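Local structure of chintase (Rhizomucor miehei, 5YUQ) at residues A[36-50]-A[85-99]. The protein hydrolyses chitin as a family 18 glycoside hydrolase whose active site forms a tunnel. Residues are numbered along the deposited sequence; the frame is centred on the assembly and turned at random.
Sequences GELSGFTDSQLKSVV and NFVSNLVDVVKEYDL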
ATOM      1  N   GLY A  36     -23.318  -4.429  -1.794  1.00 20.21           N
ATOM      2  CA  GLY A  36     -22.620  -4.692  -0.549  1.00 18.10           C
ATOM      3  C   GLY A  36     -22.150  -6.124  -0.414  1.00 21.31           C
ATOM      4  O   GLY A  36     -21.827  -6.580   0.685  1.00 24.66           O
ATOM      5  N   GLU A  37     -22.119  -6.842  -1.530  1.00 22.45           N
ATOM      6  CA  GLU A  37     -21.572  -8.190  -1.527  1.00 23.18           C
ATOM      7  C   GLU A  37     -20.069  -8.092  -1.729  1.00 22.24           C
ATOM      8  O   GLU A  37     -19.561  -7.053  -2.148  1.00 24.22           O
ATOM      9  CB  GLU A  37     -22.217  -9.040  -2.628  1.00 27.28           C
ATOM     10  CG  GLU A  37     -23.703  -9.308  -2.399  1.00 32.56           C
ATOM     11  CD  GLU A  37     -24.276 -10.336  -3.351  1.00 50.78           C
ATOM     12  OE1 GLU A  37     -24.422 -10.023  -4.551  1.00 53.66           O
ATOM     13  OE2 GLU A  37     -24.582 -11.460  -2.899  1.00 62.68           O
ATOM     14  N   LEU A  38     -19.357  -9.172  -1.432  1.00 18.81           N
ATOM     15  CA  LEU A  38     -17.911  -9.183  -1.601  1.00 18.22           C
ATOM     16  C   LEU A  38     -17.587 -10.027  -2.823  1.00 22.51           C
ATOM     17  O   LEU A  38     -17.897 -11.217  -2.860  1.00 27.03           O
ATOM     18  CB  LEU A  38     -17.223  -9.735  -0.352  1.00 22.50           C
ATOM     19  CG  LEU A  38     -17.219  -8.881   0.921  1.00 21.56           C
ATOM     20  CD1 LEU A  38     -16.757  -7.472   0.608  1.00 19.41           C
ATOM     21  CD2 LEU A  38     -18.568  -8.836   1.610  1.00 24.74           C
ATOM     22  N   SER A  39     -16.978  -9.398  -3.826  0.69 18.13           N
ATOM     23  CA  SER A  39     -16.665 -10.075  -5.083  0.69 19.60           C
ATOM     24  C   SER A  39     -15.203  -9.879  -5.467  0.69 20.65           C
ATOM     25  O   SER A  39     -14.427  -9.290  -4.712  0.69 18.93           O
ATOM     26  CB  SER A  39     -17.556  -9.534  -6.205  0.69 22.27           C
ATOM     27  OG  SER A  39     -17.164  -8.219  -6.573  0.69 24.56           O
ATOM     28  N   GLY A  40     -14.829 -10.379  -6.642  1.00 17.09           N
ATOM     29  CA  GLY A  40     -13.509 -10.125  -7.187  1.00 17.20           C
ATOM     30  C   GLY A  40     -12.353 -10.954  -6.661  1.00 17.60           C
ATOM     31  O   GLY A  40     -11.197 -10.647  -6.960  1.00 19.85           O
ATOM     32  N   PHE A  41     -12.647 -11.991  -5.878  1.00 15.61           N
ATOM     33  CA  PHE A  41     -11.600 -12.900  -5.435  1.00 17.99           C
ATOM     34  C   PHE A  41     -11.987 -14.342  -5.715  1.00 17.15           C
ATOM     35  O   PHE A  41     -13.145 -14.639  -6.017  1.00 19.13           O
ATOM     36  CB  PHE A  41     -11.266 -12.698  -3.956  1.00 18.03           C
ATOM     37  CG  PHE A  41     -12.359 -13.106  -3.022  1.00 16.83           C
ATOM     38  CD1 PHE A  41     -13.411 -12.243  -2.738  1.00 16.40           C
ATOM     39  CD2 PHE A  41     -12.333 -14.354  -2.414  1.00 17.98           C
ATOM     40  CE1 PHE A  41     -14.419 -12.625  -1.865  1.00 19.87           C
ATOM     41  CE2 PHE A  41     -13.333 -14.737  -1.543  1.00 19.84           C
ATOM     42  CZ  PHE A  41     -14.377 -13.877  -1.265  1.00 21.12           C
ATOM     43  N   THR A  42     -11.009 -15.229  -5.607  1.00 14.17           N
ATOM     44  CA  THR A  42     -11.185 -16.621  -5.987  1.00 16.57           C
ATOM     45  C   THR A  42     -11.392 -17.461  -4.741  1.00 14.27           C
ATOM     46  O   THR A  42     -10.478 -17.614  -3.929  1.00 14.38           O
ATOM     47  CB  THR A  42      -9.959 -17.102  -6.772  1.00 16.59           C
ATOM     48  OG1 THR A  42      -9.717 -16.202  -7.864  1.00 17.40           O
ATOM     49  CG2 THR A  42     -10.172 -18.513  -7.324  1.00 15.47           C
ATOM     50  N   ASP A  43     -12.604 -17.992  -4.604  1.00 13.25           N
ATOM     51  CA  ASP A  43     -12.996 -18.819  -3.466  1.00 15.36           C
ATOM     52  C   ASP A  43     -11.974 -19.888  -3.099  1.00 15.85           C
ATOM     53  O   ASP A  43     -11.538 -19.968  -1.952  1.00 16.06           O
ATOM     54  CB  ASP A  43     -14.347 -19.485  -3.750  1.00 14.88           C
ATOM     55  CG  ASP A  43     -14.749 -20.466  -2.662  1.00 17.98           C
ATOM     56  OD1 ASP A  43     -15.027 -20.018  -1.530  1.00 18.16           O
ATOM     57  OD2 ASP A  43     -14.775 -21.687  -2.926  1.00 17.66           O
ATOM     58  N   SER A  44     -11.584 -20.704  -4.075  1.00 14.53           N
ATOM     59  CA  SER A  44     -10.718 -21.840  -3.791  1.00 15.81           C
ATOM     60  C   SER A  44      -9.324 -21.395  -3.385  1.00 14.70           C
ATOM     61  O   SER A  44      -8.668 -22.053  -2.584  1.00 14.76           O
ATOM     62  CB  SER A  44     -10.642 -22.766  -4.999  1.00 11.79           C
ATOM     63  OG  SER A  44     -10.167 -22.075  -6.146  1.00 14.52           O
ATOM     64  N   GLN A  45      -8.864 -20.280  -3.949  1.00 14.02           N
ATOM     65  CA  GLN A  45      -7.552 -19.766  -3.567  1.00 15.96           C
ATOM     66  C   GLN A  45      -7.553 -19.287  -2.123  1.00 15.39           C
ATOM     67  O   GLN A  45      -6.638 -19.602  -1.368  1.00 14.69           O
ATOM     68  CB  GLN A  45      -7.119 -18.629  -4.497  1.00 16.92           C
ATOM     69  CG  GLN A  45      -6.755 -19.110  -5.883  1.00 15.14           C
ATOM     70  CD  GLN A  45      -6.354 -17.984  -6.810  1.00 17.16           C
ATOM     71  OE1 GLN A  45      -6.189 -18.189  -8.007  1.00 18.32           O
ATOM     72  NE2 GLN A  45      -6.186 -16.789  -6.262  1.00 16.93           N
ATOM     73  N   LEU A  46      -8.567 -18.514  -1.739  1.00 14.64           N
ATOM     74  CA  LEU A  46      -8.624 -18.025  -0.368  1.00 14.41           C
ATOM     75  C   LEU A  46      -8.704 -19.186   0.612  1.00 16.14           C
ATOM     76  O   LEU A  46      -7.995 -19.201   1.609  1.00 15.34           O
ATOM     77  CB  LEU A  46      -9.792 -17.059  -0.165  1.00 13.87           C
ATOM     78  CG  LEU A  46      -9.885 -16.416   1.228  1.00 14.71           C
ATOM     79  CD1 LEU A  46      -8.555 -15.774   1.601  1.00 14.90           C
ATOM     80  CD2 LEU A  46     -11.001 -15.382   1.273  1.00 16.63           C
ATOM     81  N   LYS A  47      -9.544 -20.175   0.322  1.00 14.37           N
ATOM     82  CA  LYS A  47      -9.645 -21.328   1.214  1.00 15.51           C
ATOM     83  C   LYS A  47      -8.334 -22.101   1.296  1.00 14.83           C
ATOM     84  O   LYS A  47      -7.932 -22.526   2.375  1.00 14.33           O
ATOM     85  CB  LYS A  47     -10.802 -22.247   0.805  1.00 15.62           C
ATOM     86  CG  LYS A  47     -12.146 -21.551   0.919  1.00 20.16           C
ATOM     87  CD  LYS A  47     -13.282 -22.470   1.293  1.00 25.86           C
ATOM     88  CE  LYS A  47     -14.511 -21.645   1.673  1.00 19.62           C
ATOM     89  NZ  LYS A  47     -15.754 -22.461   1.693  1.00 23.31           N
ATOM     90  N   SER A  48      -7.664 -22.271   0.161  1.00 14.74           N
ATOM     91  CA  SER A  48      -6.371 -22.938   0.155  1.00 16.18           C
ATOM     92  C   SER A  48      -5.352 -22.196   1.013  1.00 13.92           C
ATOM     93  O   SER A  48      -4.668 -22.800   1.832  1.00 15.88           O
ATOM     94  CB  SER A  48      -5.845 -23.094  -1.272  1.00 13.96           C
ATOM     95  OG  SER A  48      -4.449 -23.326  -1.247  1.00 19.19           O
ATOM     96  N   VAL A  49      -5.269 -20.879   0.839  1.00 14.97           N
ATOM     97  CA  VAL A  49      -4.264 -20.101   1.555  1.00 14.29           C
ATOM     98  C   VAL A  49      -4.569 -20.000   3.044  1.00 12.71           C
ATOM     99  O   VAL A  49      -3.655 -20.048   3.864  1.00 16.69           O
ATOM    100  CB  VAL A  49      -4.073 -18.689   0.930  1.00 14.85           C
ATOM    101  CG1 VAL A  49      -3.045 -17.884   1.726  1.00 18.30           C
ATOM    102  CG2 VAL A  49      -3.617 -18.833  -0.512  1.00 15.82           C
ATOM    103  N   VAL A  50      -5.849 -19.885   3.402  1.00 12.60           N
ATOM    104  CA  VAL A  50      -6.226 -19.884   4.815  1.00 12.95           C
ATOM    105  C   VAL A  50      -5.818 -21.195   5.484  1.00 13.97           C
ATOM    106  O   VAL A  50      -5.250 -21.205   6.575  1.00 15.42           O
ATOM    107  CB  VAL A  50      -7.740 -19.646   5.023  1.00 13.56           C
ATOM    108  CG1 VAL A  50      -8.114 -19.880   6.477  1.00 13.02           C
ATOM    109  CG2 VAL A  50      -8.109 -18.225   4.620  1.00 14.84           C
ATOM    110  N   ASN A  85     -26.383  -4.280   5.759  1.00 17.96           N
ATOM    111  CA  ASN A  85     -26.234  -5.422   4.869  1.00 16.62           C
ATOM    112  C   ASN A  85     -24.762  -5.704   4.568  1.00 19.41           C
ATOM    113  O   ASN A  85     -24.329  -6.857   4.554  1.00 17.65           O
ATOM    114  CB  ASN A  85     -27.024  -5.201   3.578  1.00 19.05           C
ATOM    115  CG  ASN A  85     -26.932  -6.386   2.636  1.00 23.45           C
ATOM    116  OD1 ASN A  85     -27.450  -7.466   2.931  1.00 28.24           O
ATOM    117  ND2 ASN A  85     -26.263  -6.196   1.508  1.00 22.77           N
ATOM    118  N   PHE A  86     -23.993  -4.643   4.353  1.00 18.20           N
ATOM    119  CA  PHE A  86     -22.561  -4.764   4.108  1.00 17.98           C
ATOM    120  C   PHE A  86     -21.857  -5.368   5.333  1.00 17.71           C
ATOM    121  O   PHE A  86     -21.046  -6.287   5.202  1.00 16.93           O
ATOM    122  CB  PHE A  86     -22.001  -3.388   3.736  1.00 16.50           C
ATOM    123  CG  PHE A  86     -20.561  -3.395   3.327  1.00 15.97           C
ATOM    124  CD1 PHE A  86     -20.064  -4.349   2.440  1.00 14.19           C
ATOM    125  CD2 PHE A  86     -19.703  -2.424   3.812  1.00 13.83           C
ATOM    126  CE1 PHE A  86     -18.723  -4.331   2.055  1.00 16.93           C
ATOM    127  CE2 PHE A  86     -18.373  -2.397   3.440  1.00 17.64           C
ATOM    128  CZ  PHE A  86     -17.874  -3.354   2.561  1.00 16.38           C
ATOM    129  N   VAL A  87     -22.186  -4.872   6.524  1.00 16.36           N
ATOM    130  CA  VAL A  87     -21.645  -5.431   7.760  1.00 15.16           C
ATOM    131  C   VAL A  87     -21.957  -6.922   7.874  1.00 15.13           C
ATOM    132  O   VAL A  87     -21.080  -7.723   8.193  1.00 16.26           O
ATOM    133  CB  VAL A  87     -22.172  -4.686   9.012  1.00 14.14           C
ATOM    134  CG1 VAL A  87     -21.840  -5.463  10.275  1.00 18.43           C
ATOM    135  CG2 VAL A  87     -21.575  -3.301   9.095  1.00 16.92           C
ATOM    136  N   SER A  88     -23.204  -7.285   7.599  1.00 17.58           N
ATOM    137  CA  SER A  88     -23.636  -8.673   7.679  1.00 18.06           C
ATOM    138  C   SER A  88     -22.827  -9.529   6.710  1.00 15.07           C
ATOM    139  O   SER A  88     -22.389 -10.634   7.047  1.00 16.93           O
ATOM    140  CB  SER A  88     -25.136  -8.770   7.362  1.00 21.56           C
ATOM    141  OG  SER A  88     -25.600 -10.106   7.486  1.00 27.93           O
ATOM    142  N   ASN A  89     -22.607  -9.010   5.511  1.00 16.07           N
ATOM    143  CA  ASN A  89     -21.852  -9.753   4.512  1.00 14.66           C
ATOM    144  C   ASN A  89     -20.385  -9.904   4.889  1.00 16.70           C
ATOM    145  O   ASN A  89     -19.772 -10.935   4.612  1.00 17.95           O
ATOM    146  CB  ASN A  89     -21.987  -9.098   3.140  1.00 17.08           C
ATOM    147  CG  ASN A  89     -23.350  -9.318   2.521  1.00 21.00           C
ATOM    148  OD1 ASN A  89     -24.122 -10.169   2.973  1.00 25.73           O
ATOM    149  ND2 ASN A  89     -23.648  -8.565   1.467  1.00 19.57           N
ATOM    150  N   LEU A  90     -19.826  -8.884   5.531  1.00 15.62           N
ATOM    151  CA  LEU A  90     -18.441  -8.947   5.991  1.00 14.97           C
ATOM    152  C   LEU A  90     -18.280  -9.960   7.121  1.00 19.50           C
ATOM    153  O   LEU A  90     -17.297 -10.693   7.170  1.00 17.95           O
ATOM    154  CB  LEU A  90     -17.949  -7.569   6.437  1.00 16.50           C
ATOM    155  CG  LEU A  90     -17.705  -6.564   5.311  1.00 15.22           C
ATOM    156  CD1 LEU A  90     -17.578  -5.163   5.883  1.00 16.61           C
ATOM    157  CD2 LEU A  90     -16.447  -6.934   4.530  1.00 15.69           C
ATOM    158  N   VAL A  91     -19.240  -9.996   8.034  1.00 17.21           N
ATOM    159  CA  VAL A  91     -19.206 -10.977   9.107  1.00 16.54           C
ATOM    160  C   VAL A  91     -19.324 -12.379   8.522  1.00 17.68           C
ATOM    161  O   VAL A  91     -18.642 -13.307   8.965  1.00 17.29           O
ATOM    162  CB  VAL A  91     -20.323 -10.706  10.132  1.00 17.13           C
ATOM    163  CG1 VAL A  91     -20.415 -11.845  11.140  1.00 19.36           C
ATOM    164  CG2 VAL A  91     -20.078  -9.373  10.835  1.00 18.95           C
ATOM    165  N   ASP A  92     -20.169 -12.527   7.505  1.00 17.25           N
ATOM    166  CA  ASP A  92     -20.355 -13.832   6.879  1.00 19.59           C
ATOM    167  C   ASP A  92     -19.074 -14.324   6.218  1.00 17.96           C
ATOM    168  O   ASP A  92     -18.749 -15.502   6.317  1.00 17.64           O
ATOM    169  CB  ASP A  92     -21.478 -13.797   5.842  1.00 19.24           C
ATOM    170  CG  ASP A  92     -22.851 -13.725   6.466  1.00 23.72           C
ATOM    171  OD1 ASP A  92     -22.977 -13.947   7.690  1.00 22.65           O
ATOM    172  OD2 ASP A  92     -23.814 -13.456   5.715  1.00 29.35           O
ATOM    173  N   VAL A  93     -18.377 -13.403   5.609  1.00 17.25           N
ATOM    174  CA  VAL A  93     -17.134 -13.780   4.936  1.00 14.87           C
ATOM    175  C   VAL A  93     -16.079 -14.264   5.912  1.00 17.56           C
ATOM    176  O   VAL A  93     -15.365 -15.171   5.662  1.00 16.36           O
ATOM    177  CB  VAL A  93     -16.578 -12.647   4.037  1.00 14.76           C
ATOM    178  CG1 VAL A  93     -15.869 -11.592   4.838  1.00 22.45           C
ATOM    179  CG2 VAL A  93     -15.583 -13.246   3.080  1.00 19.72           C
ATOM    180  N   VAL A  94     -16.006 -13.601   7.053  1.00 16.50           N
ATOM    181  CA  VAL A  94     -15.077 -13.999   8.098  1.00 14.59           C
ATOM    182  C   VAL A  94     -15.375 -15.420   8.553  1.00 18.33           C
ATOM    183  O   VAL A  94     -14.469 -16.249   8.645  1.00 16.91           O
ATOM    184  CB  VAL A  94     -15.109 -13.038   9.301  1.00 16.22           C
ATOM    185  CG1 VAL A  94     -14.297 -13.626  10.449  1.00 18.11           C
ATOM    186  CG2 VAL A  94     -14.533 -11.699   8.881  1.00 15.46           C
ATOM    187  N   LYS A  95     -16.651 -15.713   8.793  1.00 17.27           N
ATOM    188  CA  LYS A  95     -17.051 -17.065   9.192  1.00 18.37           C
ATOM    189  C   LYS A  95     -16.847 -18.079   8.075  1.00 18.64           C
ATOM    190  O   LYS A  95     -16.350 -19.180   8.312  1.00 20.40           O
ATOM    191  CB  LYS A  95     -18.522 -17.087   9.634  1.00 18.64           C
ATOM    192  CG  LYS A  95     -18.844 -16.264  10.864  1.00 36.92           C
ATOM    193  CD  LYS A  95     -20.359 -16.135  11.010  1.00 44.18           C
ATOM    194  CE  LYS A  95     -20.756 -15.366  12.260  1.00 43.92           C
ATOM    195  NZ  LYS A  95     -22.234 -15.169  12.334  1.00 48.93           N
ATOM    196  N   GLU A  96     -17.223 -17.711   6.854  1.00 17.48           N
ATOM    197  CA  GLU A  96     -17.124 -18.644   5.728  1.00 17.71           C
ATOM    198  C   GLU A  96     -15.687 -19.073   5.464  1.00 20.65           C
ATOM    199  O   GLU A  96     -15.418 -20.241   5.150  1.00 19.37           O
ATOM    200  CB  GLU A  96     -17.731 -18.035   4.456  1.00 18.43           C
ATOM    201  CG  GLU A  96     -17.554 -18.896   3.201  1.00 25.10           C
ATOM    202  CD  GLU A  96     -18.271 -20.237   3.287  1.00 38.13           C
ATOM    203  OE1 GLU A  96     -19.300 -20.326   3.991  1.00 37.44           O
ATOM    204  OE2 GLU A  96     -17.810 -21.207   2.646  1.00 33.33           O
ATOM    205  N   TYR A  97     -14.757 -18.139   5.608  1.00 17.57           N
ATOM    206  CA  TYR A  97     -13.366 -18.414   5.252  1.00 15.01           C
ATOM    207  C   TYR A  97     -12.462 -18.583   6.463  1.00 14.62           C
ATOM    208  O   TYR A  97     -11.253 -18.739   6.313  1.00 15.90           O
ATOM    209  CB  TYR A  97     -12.825 -17.336   4.308  1.00 14.90           C
ATOM    210  CG  TYR A  97     -13.461 -17.392   2.946  1.00 16.25           C
ATOM    211  CD1 TYR A  97     -12.941 -18.217   1.954  1.00 16.66           C
ATOM    212  CD2 TYR A  97     -14.592 -16.642   2.653  1.00 15.83           C
ATOM    213  CE1 TYR A  97     -13.525 -18.286   0.707  1.00 14.68           C
ATOM    214  CE2 TYR A  97     -15.180 -16.701   1.410  1.00 17.44           C
ATOM    215  CZ  TYR A  97     -14.642 -17.533   0.443  1.00 14.62           C
ATOM    216  OH  TYR A  97     -15.234 -17.596  -0.795  1.00 17.77           O
ATOM    217  N   ASP A  98     -13.061 -18.561   7.652  1.00 15.49           N
ATOM    218  CA  ASP A  98     -12.335 -18.751   8.905  1.00 14.37           C
ATOM    219  C   ASP A  98     -11.197 -17.748   9.007  1.00 15.05           C
ATOM    220  O   ASP A  98     -10.082 -18.088   9.384  1.00 17.18           O
ATOM    221  CB  ASP A  98     -11.805 -20.189   9.005  1.00 15.39           C
ATOM    222  CG  ASP A  98     -11.364 -20.554  10.401  1.00 21.62           C
ATOM    223  OD1 ASP A  98     -11.893 -19.982  11.371  1.00 22.47           O
ATOM    224  OD2 ASP A  98     -10.485 -21.430  10.532  1.00 28.23           O
ATOM    225  N   LEU A  99     -11.492 -16.492   8.686  1.00 15.97           N
ATOM    226  CA  LEU A  99     -10.454 -15.477   8.652  1.00 14.62           C
ATOM    227  C   LEU A  99     -10.119 -14.999  10.055  1.00 13.64           C
ATOM    228  O   LEU A  99     -10.976 -14.983  10.938  1.00 15.80           O
ATOM    229  CB  LEU A  99     -10.906 -14.291   7.797  1.00 13.87           C
ATOM    230  CG  LEU A  99     -11.220 -14.602   6.336  1.00 18.35           C
ATOM    231  CD1 LEU A  99     -11.919 -13.405   5.689  1.00 16.63           C
ATOM    232  CD2 LEU A  99      -9.947 -14.943   5.595  1.00 17.91           C
TER
HETATM  233  O   HOH W   1     -17.359 -20.542  -0.071  1.00 32.47           O
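Tyr97 reaches from segment 85-99 across to helix 43-55. Its CG stands anti to the carbonyl carbon (chi1 -69°), which carries the ring across to Leu46 and Asp43. Tyr97 CB touches Leu46 CD2 at 4.0 Å. Leu46 CD2 then lies over one face of the Tyr97 ring, a CH-pi contact 3.7 Å from its centroid. CD1 and CE1 run beside Lys47 CG. CE2 and CZ receive the edge of Phe41, an offset edge-to-face pair with ring planes at 70°. At the tip, Tyr97 OH donates a short bond of 2.5 Å to Asp43 OD1, on its anti lone pair.

Beside the ring, Lys47 NZ forms a salt bridge with Glu96 OE2 at 2.6 Å. A bend at chi2 of Glu96 helps bring its carboxylate to the lysine. One water donates to both Asp43 OD1 and Glu96 OE2, linking two acids that would otherwise probably repel each other.

Farther along, Asn89 ND2 donates a nearly straight bond to Gly36 O (2.8 Å), from above the carbonyl plane. The same oxygen lies at the edge of the Phe86 ring. Leu38 CD1 packs against Phe86 CE1 and Leu90 CD2.

Both helices belong to the outer layer of the TIM barrel. Val50 and Leu90 reach inward to strand 59-65. Helix 124-139 packs against helix 80-97 through Val87, while strand 38-39 pairs antiparallel with strand 24-32.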